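Local coordinates for putative exported protein (Bacteroides fragilis NCTC 9343, PDB 3IEE), which is of unknown function but is probably exported as a lipoprotein and folds as an elongated all-helical protein, at residues A[47-52]-A[109-114]; A[205-210]-A[235-240]; A[76-81]-A[99-104]. All coordinates share one frame; numbering follows the deposited sequence. Where two conformers were deposited one is given.

Interaction 1. Residues A[47-52]-A[109-114]; sequences NAVLDY and ANFDTY. With EDO (1,2-ethanediol), chain C.
Helix 43-56 packs against the long helix 87-119 here, in an all-helical bundle, and Phe-111 carries the contact by fitting against both Val-49 and Tyr-52. Across 47-52 and 109-114 the nearest CA atoms, those of Val-49 and Phe-111, are 8.0 Å apart, a spacing that a branched valine opposite an aromatic ring can fill. Val-49 CG1 lies 3.8 Å from Phe-111 CD1, meeting the ring obliquely; chi1 of 170° sets this methyl anti to the backbone N, on the side that faces the phenylalanine. The other partner is aromatic. Tyr-52 CD2 comes 3.7 Å from Phe-111 CZ and lies at the edge of the phenylalanine ring, close to its plane, while Phe-111 CE1 lies in the plane of the tyrosine ring. Rim therefore meets rim, and the two side chains cross at about a right angle without stacking.

Val-66, from a loop, touches the side chains of both Tyr-52 and Phe-111, and Phe-107, one turn before Phe-111, also touches Val-49. Asn-47 OD1 accepts a hydrogen bond of 3.0 Å from O1 of an ethanediol, probably a crystallisation additive, which also bonds to Ser-137 O; Asn-47 ND2 bonds to Ala-190 O. Apolar side chains facing the partner, with polar residues turned elsewhere, are what amphipathic helices in an all-alpha bundle provide.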
ATOM      1  N   ASN A  47     -10.894  -5.526   6.432  1.00 15.44           N
ATOM      2  CA  ASN A  47     -11.517  -6.817   6.086  1.00 16.77           C
ATOM      3  C   ASN A  47     -12.280  -7.440   7.281  1.00 16.45           C
ATOM      4  O   ASN A  47     -13.408  -7.964   7.127  1.00 15.45           O
ATOM      5  CB  ASN A  47     -10.456  -7.835   5.644  1.00 18.19           C
ATOM      6  CG  ASN A  47      -9.846  -7.535   4.268  1.00 20.02           C
ATOM      7  OD1 ASN A  47     -10.329  -6.666   3.553  1.00 17.88           O
ATOM      8  ND2 ASN A  47      -8.786  -8.270   3.909  1.00 19.37           N
ATOM      9  N   ALA A  48     -11.617  -7.388   8.445  1.00 13.87           N
ATOM     10  CA  ALA A  48     -12.173  -7.872   9.712  1.00 15.96           C
ATOM     11  C   ALA A  48     -13.434  -7.118  10.137  1.00 16.36           C
ATOM     12  O   ALA A  48     -14.402  -7.752  10.640  1.00 15.32           O
ATOM     13  CB  ALA A  48     -11.100  -7.821  10.838  1.00 14.29           C
ATOM     14  N   VAL A  49     -13.448  -5.792   9.962  1.00 15.54           N
ATOM     15  CA  VAL A  49     -14.621  -4.988  10.271  1.00 16.23           C
ATOM     16  C   VAL A  49     -15.777  -5.418   9.348  1.00 16.31           C
ATOM     17  O   VAL A  49     -16.882  -5.664   9.818  1.00 15.11           O
ATOM     18  CB  VAL A  49     -14.326  -3.459  10.214  1.00 16.60           C
ATOM     19  CG1 VAL A  49     -15.588  -2.658  10.285  1.00 19.33           C
ATOM     20  CG2 VAL A  49     -13.327  -3.044  11.334  1.00 16.82           C
ATOM     21  N   LEU A  50     -15.508  -5.512   8.043  1.00 16.84           N
ATOM     22  CA  LEU A  50     -16.543  -5.886   7.080  1.00 16.48           C
ATOM     23  C   LEU A  50     -17.045  -7.324   7.304  1.00 14.36           C
ATOM     24  O   LEU A  50     -18.243  -7.616   7.192  1.00 16.10           O
ATOM     25  CB  LEU A  50     -16.028  -5.727   5.653  1.00 15.41           C
ATOM     26  CG  LEU A  50     -15.760  -4.284   5.167  1.00 17.72           C
ATOM     27  CD1 LEU A  50     -14.966  -4.399   3.831  1.00 14.84           C
ATOM     28  CD2 LEU A  50     -17.070  -3.471   4.976  1.00 15.54           C
ATOM     29  N   ASP A  51     -16.125  -8.218   7.625  1.00 13.15           N
ATOM     30  CA  ASP A  51     -16.481  -9.614   7.905  1.00 13.49           C
ATOM     31  C   ASP A  51     -17.415  -9.701   9.126  1.00 13.22           C
ATOM     32  O   ASP A  51     -18.401 -10.448   9.101  1.00 14.49           O
ATOM     33  CB  ASP A  51     -15.235 -10.437   8.172  1.00 14.80           C
ATOM     34  CG  ASP A  51     -14.478 -10.837   6.903  1.00 17.07           C
ATOM     35  OD1 ASP A  51     -15.058 -10.806   5.824  1.00 18.82           O
ATOM     36  OD2 ASP A  51     -13.314 -11.253   7.039  1.00 23.36           O
ATOM     37  N   TYR A  52     -17.069  -8.990  10.188  1.00 15.32           N
ATOM     38  CA  TYR A  52     -17.913  -8.889  11.395  1.00 14.95           C
ATOM     39  C   TYR A  52     -19.268  -8.283  11.081  1.00 18.45           C
ATOM     40  O   TYR A  52     -20.302  -8.796  11.507  1.00 15.86           O
ATOM     41  CB  TYR A  52     -17.231  -8.078  12.501  1.00 17.77           C
ATOM     42  CG  TYR A  52     -18.080  -7.970  13.788  1.00 15.88           C
ATOM     43  CD1 TYR A  52     -18.278  -9.071  14.622  1.00 20.21           C
ATOM     44  CD2 TYR A  52     -18.774  -6.809  14.088  1.00 17.91           C
ATOM     45  CE1 TYR A  52     -19.073  -8.982  15.745  1.00 20.05           C
ATOM     46  CE2 TYR A  52     -19.548  -6.698  15.205  1.00 15.75           C
ATOM     47  CZ  TYR A  52     -19.737  -7.786  16.027  1.00 19.08           C
ATOM     48  OH  TYR A  52     -20.495  -7.672  17.172  1.00 19.37           O
ATOM     49  N   ALA A 109     -17.810   5.647  11.694  1.00 18.28           N
ATOM     50  CA  ALA A 109     -19.162   6.115  12.108  1.00 20.31           C
ATOM     51  C   ALA A 109     -20.282   5.150  11.662  1.00 21.51           C
ATOM     52  O   ALA A 109     -21.197   4.801  12.457  1.00 18.87           O
ATOM     53  CB  ALA A 109     -19.433   7.520  11.572  1.00 21.57           C
ATOM     54  N   ASN A 110     -20.218   4.736  10.401  1.00 18.58           N
ATOM     55  CA  ASN A 110     -21.211   3.844   9.810  1.00 19.16           C
ATOM     56  C   ASN A 110     -21.273   2.487  10.487  1.00 20.47           C
ATOM     57  O   ASN A 110     -22.333   1.863  10.503  1.00 15.07           O
ATOM     58  CB  ASN A 110     -20.942   3.607   8.316  1.00 17.92           C
ATOM     59  CG  ASN A 110     -21.284   4.795   7.461  1.00 20.69           C
ATOM     60  OD1 ASN A 110     -21.920   5.750   7.906  1.00 18.17           O
ATOM     61  ND2 ASN A 110     -20.872   4.736   6.213  1.00 15.70           N
ATOM     62  N   PHE A 111     -20.137   2.007  10.980  1.00 17.45           N
ATOM     63  CA  PHE A 111     -20.094   0.729  11.713  1.00 17.99           C
ATOM     64  C   PHE A 111     -20.981   0.782  12.950  1.00 19.13           C
ATOM     65  O   PHE A 111     -21.767  -0.124  13.191  1.00 17.09           O
ATOM     66  CB  PHE A 111     -18.629   0.396  12.085  1.00 19.34           C
ATOM     67  CG  PHE A 111     -18.476  -0.855  12.902  1.00 21.20           C
ATOM     68  CD1 PHE A 111     -18.739  -2.078  12.353  1.00 22.57           C
ATOM     69  CD2 PHE A 111     -18.047  -0.796  14.215  1.00 29.42           C
ATOM     70  CE1 PHE A 111     -18.609  -3.235  13.091  1.00 24.26           C
ATOM     71  CE2 PHE A 111     -17.887  -1.961  14.968  1.00 27.78           C
ATOM     72  CZ  PHE A 111     -18.162  -3.182  14.389  1.00 21.65           C
ATOM     73  N   ASP A 112     -20.872   1.864  13.725  1.00 20.01           N
ATOM     74  CA  ASP A 112     -21.708   2.038  14.903  1.00 20.34           C
ATOM     75  C   ASP A 112     -23.200   2.105  14.531  1.00 19.24           C
ATOM     76  O   ASP A 112     -24.042   1.439  15.117  1.00 19.75           O
ATOM     77  CB  ASP A 112     -21.303   3.324  15.639  1.00 24.39           C
ATOM     78  CG  ASP A 112     -19.875   3.270  16.221  1.00 27.55           C
ATOM     79  OD1 ASP A 112     -19.269   2.190  16.321  1.00 34.29           O
ATOM     80  OD2 ASP A 112     -19.355   4.345  16.582  1.00 37.73           O
ATOM     81  N   THR A 113     -23.522   2.904  13.529  1.00 19.59           N
ATOM     82  CA  THR A 113     -24.907   3.038  13.081  1.00 20.32           C
ATOM     83  C   THR A 113     -25.486   1.712  12.583  1.00 19.76           C
ATOM     84  O   THR A 113     -26.665   1.398  12.811  1.00 16.05           O
ATOM     85  CB  THR A 113     -25.012   4.110  11.981  1.00 21.59           C
ATOM     86  OG1 THR A 113     -24.306   5.275  12.424  1.00 20.54           O
ATOM     87  CG2 THR A 113     -26.519   4.464  11.710  1.00 18.05           C
ATOM     88  N   TYR A 114     -24.652   0.939  11.905  1.00 18.48           N
ATOM     89  CA  TYR A 114     -25.045  -0.381  11.383  1.00 19.34           C
ATOM     90  C   TYR A 114     -25.487  -1.317  12.520  1.00 18.67           C
ATOM     91  O   TYR A 114     -26.506  -2.007  12.425  1.00 18.46           O
ATOM     92  CB  TYR A 114     -23.853  -1.001  10.652  1.00 18.76           C
ATOM     93  CG  TYR A 114     -24.046  -2.408  10.205  1.00 17.14           C
ATOM     94  CD1 TYR A 114     -24.712  -2.688   9.040  1.00 18.13           C
ATOM     95  CD2 TYR A 114     -23.551  -3.476  10.957  1.00 15.79           C
ATOM     96  CE1 TYR A 114     -24.872  -3.998   8.594  1.00 17.47           C
ATOM     97  CE2 TYR A 114     -23.701  -4.790  10.538  1.00 16.82           C
ATOM     98  CZ  TYR A 114     -24.397  -5.051   9.353  1.00 17.14           C
ATOM     99  OH  TYR A 114     -24.588  -6.335   8.897  1.00 18.82           O
TER
HETATM  100  C1  EDO C 302      -9.299  -3.092   2.741  1.00 30.81           C
HETATM  101  O1  EDO C 302      -9.051  -4.363   2.093  1.00 25.47           O
HETATM  102  C2  EDO C 302      -9.507  -1.992   1.695  1.00 24.15           C
HETATM  103  O2  EDO C 302      -9.702  -0.710   2.321  1.00 36.94           O

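Interaction 2. Residues A[205-210]-A[235-240]; sequences AELTKQ and SQVETF
Between 205-210 and 235-240 every contact is apolar, and Leu-207 makes all of them, dividing its two methyl branches between Val-237 and Phe-240. No hydrogen bond passes between the two segments, and the three touching residues are buried, so the fit rests on shape and on the exclusion of water. CD1 of Leu-207 sits 3.9 Å from Val-237 CG1, and Leu-207 CG is almost as near to that methyl. The two side chains cross obliquely. CD2 goes the other way along helix 224-247 and lies 3.8 Å from Phe-240 CD1, approaching the ring at an oblique slant with the two side chains at about a right angle. A leucine suits the place because its fork can reach two residues three positions apart on one helix face. Its chi1 of -174° extends CG away from the backbone N, and chi2 of 53° turns the fork so that one methyl faces each partner. Valine, short and branched at CB, fills the gap where the backbones lie 8.4 Å apart, measured between the CA atoms of Leu-207 and Val-237; phenylalanine supplies the longer reach.

Met-182 of helix 169-189 touches both Leu-207 and Phe-240, and Ala-264 of helix 255-268 also meets Phe-240, so the ring is shared among several helices.

Polar interactions lie around this apolar strip. Glu-238, whose CB points away from the partner, forms a salt bridge with Lys-215 that ties the same two helices together beyond the seam, and Gln-210 OE1 is hydrogen-bonded to Thr-181 OG1. An apolar seam between consecutive helices running in roughly opposite directions, with charged and amide groups outside it, is the pattern of an antiparallel helical bundle.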
ATOM      1  N   ALA A 205       2.669  -7.159 -14.193  1.00 12.54           N
ATOM      2  CA  ALA A 205       3.359  -6.861 -15.446  1.00 13.96           C
ATOM      3  C   ALA A 205       4.355  -5.715 -15.255  1.00 13.63           C
ATOM      4  O   ALA A 205       5.440  -5.734 -15.830  1.00 15.52           O
ATOM      5  CB  ALA A 205       2.304  -6.522 -16.570  1.00 14.33           C
ATOM      6  N   GLU A 206       4.030  -4.723 -14.422  1.00 13.69           N
ATOM      7  CA  GLU A 206       4.995  -3.643 -14.100  1.00 15.58           C
ATOM      8  C   GLU A 206       6.184  -4.216 -13.363  1.00 13.78           C
ATOM      9  O   GLU A 206       7.349  -3.876 -13.661  1.00 14.72           O
ATOM     10  CB  GLU A 206       4.380  -2.568 -13.224  1.00 16.61           C
ATOM     11  CG  GLU A 206       3.341  -1.719 -13.915  1.00 25.83           C
ATOM     12  CD  GLU A 206       2.660  -0.734 -12.962  1.00 27.01           C
ATOM     13  OE1 GLU A 206       3.163  -0.499 -11.815  1.00 29.77           O
ATOM     14  OE2 GLU A 206       1.588  -0.214 -13.384  1.00 38.41           O
ATOM     15  N   LEU A 207       5.892  -5.054 -12.374  1.00 13.51           N
ATOM     16  CA  LEU A 207       6.956  -5.690 -11.596  1.00 12.19           C
ATOM     17  C   LEU A 207       7.878  -6.491 -12.516  1.00 11.83           C
ATOM     18  O   LEU A 207       9.111  -6.479 -12.374  1.00 12.29           O
ATOM     19  CB  LEU A 207       6.369  -6.521 -10.473  1.00 13.02           C
ATOM     20  CG  LEU A 207       7.402  -7.125  -9.492  1.00 12.36           C
ATOM     21  CD1 LEU A 207       8.380  -6.111  -8.890  1.00 12.20           C
ATOM     22  CD2 LEU A 207       6.648  -7.896  -8.410  1.00 13.93           C
ATOM     23  N   THR A 208       7.269  -7.219 -13.440  1.00 10.54           N
ATOM     24  CA  THR A 208       8.050  -8.000 -14.411  1.00 12.48           C
ATOM     25  C   THR A 208       8.985  -7.110 -15.269  1.00 10.92           C
ATOM     26  O   THR A 208      10.145  -7.437 -15.444  1.00 12.03           O
ATOM     27  CB  THR A 208       7.130  -8.844 -15.264  1.00 13.23           C
ATOM     28  OG1 THR A 208       6.416  -9.784 -14.434  1.00 13.89           O
ATOM     29  CG2 THR A 208       7.930  -9.598 -16.346  1.00 15.74           C
ATOM     30  N   LYS A 209       8.460  -5.980 -15.782  1.00 13.40           N
ATOM     31  CA  LYS A 209       9.283  -5.018 -16.494  1.00 13.97           C
ATOM     32  C   LYS A 209      10.421  -4.496 -15.627  1.00 12.29           C
ATOM     33  O   LYS A 209      11.559  -4.364 -16.112  1.00 10.82           O
ATOM     34  CB  LYS A 209       8.450  -3.833 -16.991  1.00 17.40           C
ATOM     35  CG  LYS A 209       7.534  -4.180 -18.124  1.00 25.88           C
ATOM     36  CD  LYS A 209       6.555  -2.994 -18.427  1.00 28.67           C
ATOM     37  CE  LYS A 209       5.068  -3.466 -18.700  1.00 40.58           C
ATOM     38  NZ  LYS A 209       3.976  -2.796 -17.816  1.00 35.65           N
ATOM     39  N   GLN A 210      10.136  -4.192 -14.346  1.00 10.51           N
ATOM     40  CA  GLN A 210      11.189  -3.746 -13.433  1.00 10.06           C
ATOM     41  C   GLN A 210      12.260  -4.836 -13.272  1.00 10.89           C
ATOM     42  O   GLN A 210      13.482  -4.581 -13.252  1.00 11.08           O
ATOM     43  CB  GLN A 210      10.571  -3.332 -12.071  1.00 10.82           C
ATOM     44  CG  GLN A 210       9.704  -2.079 -12.229  1.00 11.14           C
ATOM     45  CD  GLN A 210       8.719  -1.850 -11.147  1.00 13.15           C
ATOM     46  OE1 GLN A 210       8.725  -2.503 -10.101  1.00 14.52           O
ATOM     47  NE2 GLN A 210       7.800  -0.927 -11.426  1.00 16.28           N
ATOM     48  N   SER A 235      16.064 -12.972  -7.342  0.60 11.43           N
ATOM     49  CA  SER A 235      15.523 -14.336  -7.356  0.60 11.86           C
ATOM     50  C   SER A 235      14.220 -14.417  -6.569  0.60 11.46           C
ATOM     51  O   SER A 235      13.237 -15.050  -7.012  0.60 13.09           O
ATOM     52  CB  SER A 235      16.579 -15.324  -6.831  0.60 11.90           C
ATOM     53  OG  SER A 235      16.103 -16.664  -6.892  0.60 12.18           O
ATOM     54  N   GLN A 236      14.167 -13.713  -5.456  1.00 13.68           N
ATOM     55  CA  GLN A 236      12.968 -13.684  -4.622  1.00 13.56           C
ATOM     56  C   GLN A 236      11.811 -12.904  -5.248  1.00 14.38           C
ATOM     57  O   GLN A 236      10.626 -13.254  -5.079  1.00 13.63           O
ATOM     58  CB  GLN A 236      13.328 -13.136  -3.258  1.00 18.61           C
ATOM     59  CG  GLN A 236      14.193 -14.141  -2.577  1.00 24.93           C
ATOM     60  CD  GLN A 236      14.623 -13.698  -1.223  1.00 34.56           C
ATOM     61  OE1 GLN A 236      13.775 -13.358  -0.401  1.00 44.64           O
ATOM     62  NE2 GLN A 236      15.929 -13.709  -0.960  1.00 42.03           N
ATOM     63  N   VAL A 237      12.157 -11.855  -5.967  1.00 14.32           N
ATOM     64  CA  VAL A 237      11.143 -11.120  -6.722  1.00 12.49           C
ATOM     65  C   VAL A 237      10.506 -12.029  -7.766  1.00 12.49           C
ATOM     66  O   VAL A 237       9.291 -12.071  -7.929  1.00 13.06           O
ATOM     67  CB  VAL A 237      11.699  -9.842  -7.384  1.00 13.24           C
ATOM     68  CG1 VAL A 237      10.609  -9.222  -8.288  1.00 11.66           C
ATOM     69  CG2 VAL A 237      12.256  -8.883  -6.320  1.00 12.79           C
ATOM     70  N   GLU A 238      11.319 -12.779  -8.473  1.00 11.22           N
ATOM     71  CA  GLU A 238      10.834 -13.715  -9.456  1.00 13.33           C
ATOM     72  C   GLU A 238       9.908 -14.775  -8.820  1.00 12.23           C
ATOM     73  O   GLU A 238       8.835 -15.081  -9.355  1.00 12.50           O
ATOM     74  CB  GLU A 238      12.003 -14.303 -10.199  1.00 16.21           C
ATOM     75  CG  GLU A 238      11.563 -15.224 -11.336  1.00 16.16           C
ATOM     76  CD  GLU A 238      12.554 -15.365 -12.448  1.00 24.77           C
ATOM     77  OE1 GLU A 238      13.536 -14.627 -12.511  1.00 22.29           O
ATOM     78  OE2 GLU A 238      12.335 -16.261 -13.297  1.00 30.82           O
ATOM     79  N   THR A 239      10.304 -15.300  -7.664  1.00 13.18           N
ATOM     80  CA  THR A 239       9.440 -16.224  -6.911  1.00 14.28           C
ATOM     81  C   THR A 239       8.102 -15.589  -6.553  1.00 12.72           C
ATOM     82  O   THR A 239       7.030 -16.217  -6.640  1.00 13.20           O
ATOM     83  CB  THR A 239      10.183 -16.663  -5.633  1.00 17.13           C
ATOM     84  OG1 THR A 239      11.343 -17.389  -6.058  1.00 15.65           O
ATOM     85  CG2 THR A 239       9.324 -17.523  -4.692  1.00 18.66           C
ATOM     86  N   PHE A 240       8.169 -14.339  -6.141  1.00 12.47           N
ATOM     87  CA  PHE A 240       6.965 -13.586  -5.776  1.00 11.66           C
ATOM     88  C   PHE A 240       6.015 -13.425  -6.980  1.00 10.51           C
ATOM     89  O   PHE A 240       4.811 -13.666  -6.881  1.00 12.74           O
ATOM     90  CB  PHE A 240       7.372 -12.236  -5.223  1.00 14.38           C
ATOM     91  CG  PHE A 240       6.218 -11.365  -4.851  1.00 14.18           C
ATOM     92  CD1 PHE A 240       5.655 -10.450  -5.760  1.00 14.11           C
ATOM     93  CD2 PHE A 240       5.731 -11.398  -3.574  1.00 13.50           C
ATOM     94  CE1 PHE A 240       4.581  -9.593  -5.367  1.00 14.00           C
ATOM     95  CE2 PHE A 240       4.687 -10.577  -3.195  1.00 13.34           C
ATOM     96  CZ  PHE A 240       4.130  -9.675  -4.064  1.00 14.07           C
TER

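Interaction 3. Residues A[76-81]-A[99-104]; sequences AIVLNP and GLFQAR
The backbones of Leu-79 and Phe-101 stay well apart, 10.3 Å between their CA atoms, and side chains bridge the interval. Segment 99-104 is continuous helix, with regular bonds from Ala-103 N to Gly-99 O and from Arg-104 N to Leu-100 O. In 76-81 the chain leaves a short helix for a turn: Asn-80 N bonds to Ile-77 O at 3.0 Å, and the Asn-80 side chain reaches back over the same turn. Its ND2 donates to Ala-76 O at 2.7 Å, nearly straight at 171°, with the acceptor in the plane of the amide and the donor tilted from the carbonyl plane. Asparagine fits here because its short amide can supply an N-H to a carbonyl one turn earlier, and the bond fixes the rotation of the amide.

Phe-101 spans the gap. With chi1 of -72°, CG sits beside the backbone N and the ring projects toward the turn, where its outer edge touches two aliphatic residues. Val-78 CG2 lies 4.2 Å from Phe-101 CZ, and Leu-79 CG is 4.2 Å from Phe-101 CE2. Both carbons are near the ring plane, so they abut its rim. The distances indicate loose van der Waals contact, and phenylalanine is long enough to bridge this interval.

Tyr-97, one turn earlier on helix 87-119, also touches Val-78 and Leu-79. Helix 17-40 also meets the short helix, where Tyr-29 OH bonds to Val-78 O and Thr-32 touches Val-78, while helix 123-162 touches Leu-100 and Ala-103; helix 75-78 thus contacts both helix 17-40 and helix 87-119.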
ATOM      1  N   ALA A  76      -0.321  16.279  10.702  1.00 20.11           N
ATOM      2  CA  ALA A  76       0.286  17.634  10.520  1.00 21.19           C
ATOM      3  C   ALA A  76       1.329  17.612   9.397  1.00 21.14           C
ATOM      4  O   ALA A  76       1.511  18.583   8.662  1.00 26.19           O
ATOM      5  CB  ALA A  76       0.941  18.135  11.828  1.00 21.44           C
ATOM      6  N   ILE A  77       2.007  16.486   9.246  1.00 19.42           N
ATOM      7  CA  ILE A  77       3.024  16.385   8.249  1.00 17.99           C
ATOM      8  C   ILE A  77       2.366  16.103   6.905  1.00 18.50           C
ATOM      9  O   ILE A  77       2.611  16.819   5.926  1.00 16.56           O
ATOM     10  CB  ILE A  77       4.035  15.307   8.635  1.00 19.92           C
ATOM     11  CG1 ILE A  77       4.651  15.665   9.996  1.00 21.95           C
ATOM     12  CG2 ILE A  77       5.098  15.129   7.534  1.00 20.91           C
ATOM     13  CD1 ILE A  77       5.634  14.624  10.562  1.00 22.95           C
ATOM     14  N   VAL A  78       1.523  15.070   6.840  1.00 16.12           N
ATOM     15  CA  VAL A  78       1.028  14.630   5.512  1.00 13.01           C
ATOM     16  C   VAL A  78       0.038  15.627   4.879  1.00 14.99           C
ATOM     17  O   VAL A  78      -0.063  15.736   3.655  1.00 12.69           O
ATOM     18  CB  VAL A  78       0.446  13.215   5.571  1.00 14.99           C
ATOM     19  CG1 VAL A  78       1.521  12.204   5.956  1.00 14.92           C
ATOM     20  CG2 VAL A  78      -0.735  13.124   6.552  1.00 15.70           C
ATOM     21  N   LEU A  79      -0.676  16.365   5.714  1.00 13.46           N
ATOM     22  CA  LEU A  79      -1.609  17.365   5.177  1.00 16.11           C
ATOM     23  C   LEU A  79      -0.881  18.647   4.788  1.00 15.76           C
ATOM     24  O   LEU A  79      -1.517  19.559   4.274  1.00 17.26           O
ATOM     25  CB  LEU A  79      -2.729  17.707   6.155  1.00 17.94           C
ATOM     26  CG  LEU A  79      -3.764  16.570   6.394  1.00 17.81           C
ATOM     27  CD1 LEU A  79      -4.664  16.860   7.644  1.00 18.97           C
ATOM     28  CD2 LEU A  79      -4.593  16.398   5.098  1.00 18.62           C
ATOM     29  N   ASN A  80       0.420  18.732   5.071  1.00 15.03           N
ATOM     30  CA  ASN A  80       1.179  19.939   4.765  1.00 15.70           C
ATOM     31  C   ASN A  80       2.436  19.647   3.954  1.00 14.71           C
ATOM     32  O   ASN A  80       3.529  19.953   4.396  1.00 17.24           O
ATOM     33  CB  ASN A  80       1.480  20.715   6.049  1.00 19.10           C
ATOM     34  CG  ASN A  80       0.222  21.203   6.703  1.00 23.97           C
ATOM     35  OD1 ASN A  80      -0.414  22.132   6.192  1.00 26.13           O
ATOM     36  ND2 ASN A  80      -0.191  20.549   7.814  1.00 22.96           N
ATOM     37  N   PRO A  81       2.278  19.058   2.760  1.00 12.96           N
ATOM     38  CA  PRO A  81       3.474  18.770   1.975  1.00 13.67           C
ATOM     39  C   PRO A  81       4.209  20.086   1.696  1.00 15.35           C
ATOM     40  O   PRO A  81       3.570  21.128   1.472  1.00 14.02           O
ATOM     41  CB  PRO A  81       2.925  18.149   0.673  1.00 12.06           C
ATOM     42  CG  PRO A  81       1.533  18.678   0.565  1.00 13.24           C
ATOM     43  CD  PRO A  81       1.054  18.729   2.014  1.00 13.90           C
ATOM     44  N   GLY A  99      -9.536  13.372   1.619  1.00 16.62           N
ATOM     45  CA  GLY A  99     -10.528  12.382   1.207  1.00 17.87           C
ATOM     46  C   GLY A  99     -10.415  11.071   1.936  1.00 17.79           C
ATOM     47  O   GLY A  99     -11.427  10.451   2.318  1.00 18.45           O
ATOM     48  N   LEU A 100      -9.187  10.613   2.147  1.00 15.26           N
ATOM     49  CA  LEU A 100      -8.942   9.407   2.914  1.00 15.30           C
ATOM     50  C   LEU A 100      -9.434   9.535   4.356  1.00 15.71           C
ATOM     51  O   LEU A 100     -10.164   8.648   4.865  1.00 16.22           O
ATOM     52  CB  LEU A 100      -7.421   9.094   2.902  1.00 14.43           C
ATOM     53  CG  LEU A 100      -7.015   7.918   3.797  1.00 18.01           C
ATOM     54  CD1 LEU A 100      -7.847   6.650   3.573  1.00 22.38           C
ATOM     55  CD2 LEU A 100      -5.547   7.629   3.637  1.00 18.16           C
ATOM     56  N   PHE A 101      -9.061  10.626   5.019  1.00 16.76           N
ATOM     57  CA  PHE A 101      -9.411  10.794   6.425  1.00 15.30           C
ATOM     58  C   PHE A 101     -10.942  10.889   6.547  1.00 17.72           C
ATOM     59  O   PHE A 101     -11.519  10.329   7.473  1.00 18.47           O
ATOM     60  CB  PHE A 101      -8.711  12.002   7.063  1.00 17.46           C
ATOM     61  CG  PHE A 101      -7.215  11.810   7.285  1.00 16.81           C
ATOM     62  CD1 PHE A 101      -6.717  10.732   8.005  1.00 22.03           C
ATOM     63  CD2 PHE A 101      -6.317  12.766   6.839  1.00 16.43           C
ATOM     64  CE1 PHE A 101      -5.317  10.590   8.207  1.00 19.77           C
ATOM     65  CE2 PHE A 101      -4.966  12.625   7.027  1.00 19.11           C
ATOM     66  CZ  PHE A 101      -4.450  11.539   7.709  1.00 20.61           C
ATOM     67  N   GLN A 102     -11.582  11.514   5.567  1.00 17.23           N
ATOM     68  CA  GLN A 102     -13.061  11.668   5.567  1.00 19.93           C
ATOM     69  C   GLN A 102     -13.743  10.312   5.355  1.00 19.41           C
ATOM     70  O   GLN A 102     -14.670   9.970   6.092  1.00 16.95           O
ATOM     71  CB  GLN A 102     -13.530  12.681   4.510  1.00 22.24           C
ATOM     72  CG  GLN A 102     -13.320  14.162   4.928  1.00 27.72           C
ATOM     73  CD  GLN A 102     -13.838  15.218   3.920  1.00 26.03           C
ATOM     74  OE1 GLN A 102     -14.627  14.910   3.027  1.00 32.37           O
ATOM     75  NE2 GLN A 102     -13.370  16.463   4.075  1.00 23.72           N
ATOM     76  N   ALA A 103     -13.265   9.536   4.372  1.00 18.70           N
ATOM     77  CA  ALA A 103     -13.834   8.213   4.106  1.00 18.74           C
ATOM     78  C   ALA A 103     -13.672   7.285   5.294  1.00 18.22           C
ATOM     79  O   ALA A 103     -14.597   6.527   5.624  1.00 17.98           O
ATOM     80  CB  ALA A 103     -13.278   7.592   2.822  1.00 15.82           C
ATOM     81  N   ARG A 104     -12.532   7.385   5.978  1.00 17.99           N
ATOM     82  CA  ARG A 104     -12.237   6.541   7.118  1.00 17.81           C
ATOM     83  C   ARG A 104     -13.137   6.894   8.314  1.00 19.16           C
ATOM     84  O   ARG A 104     -13.671   5.994   8.960  1.00 17.97           O
ATOM     85  CB  ARG A 104     -10.758   6.682   7.459  1.00 16.03           C
ATOM     86  CG  ARG A 104     -10.279   5.808   8.570  1.00 17.90           C
ATOM     87  CD  ARG A 104      -8.760   5.897   8.689  1.00 23.98           C
ATOM     88  NE  ARG A 104      -8.280   5.062   9.796  1.00 18.82           N
ATOM     89  CZ  ARG A 104      -8.293   5.438  11.058  1.00 25.26           C
ATOM     90  NH1 ARG A 104      -8.715   6.644  11.378  1.00 23.89           N
ATOM     91  NH2 ARG A 104      -7.846   4.622  11.992  1.00 26.41           N
TER

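In the fold
From the N terminus, the chain passes through helix 17-40 and then helix 43-56, where interaction 1 opens. Before it closes on helix 87-119, the chain makes the short helix 75-78 and its following turn, which interaction 3 fastens to an earlier part of that same long helix. Interaction 3 is thus nested in the loop of interaction 1; their centres are 22 Å apart, and both lie within the DUF6845 range. Interaction 2 follows in series, joining helices 197-215 and 224-247 in the DUF3829-like C-terminal region. It lies on the opposite side of the chain's centre, its own centre 35 Å from that of interaction 1 and 32 Å from that of interaction 3.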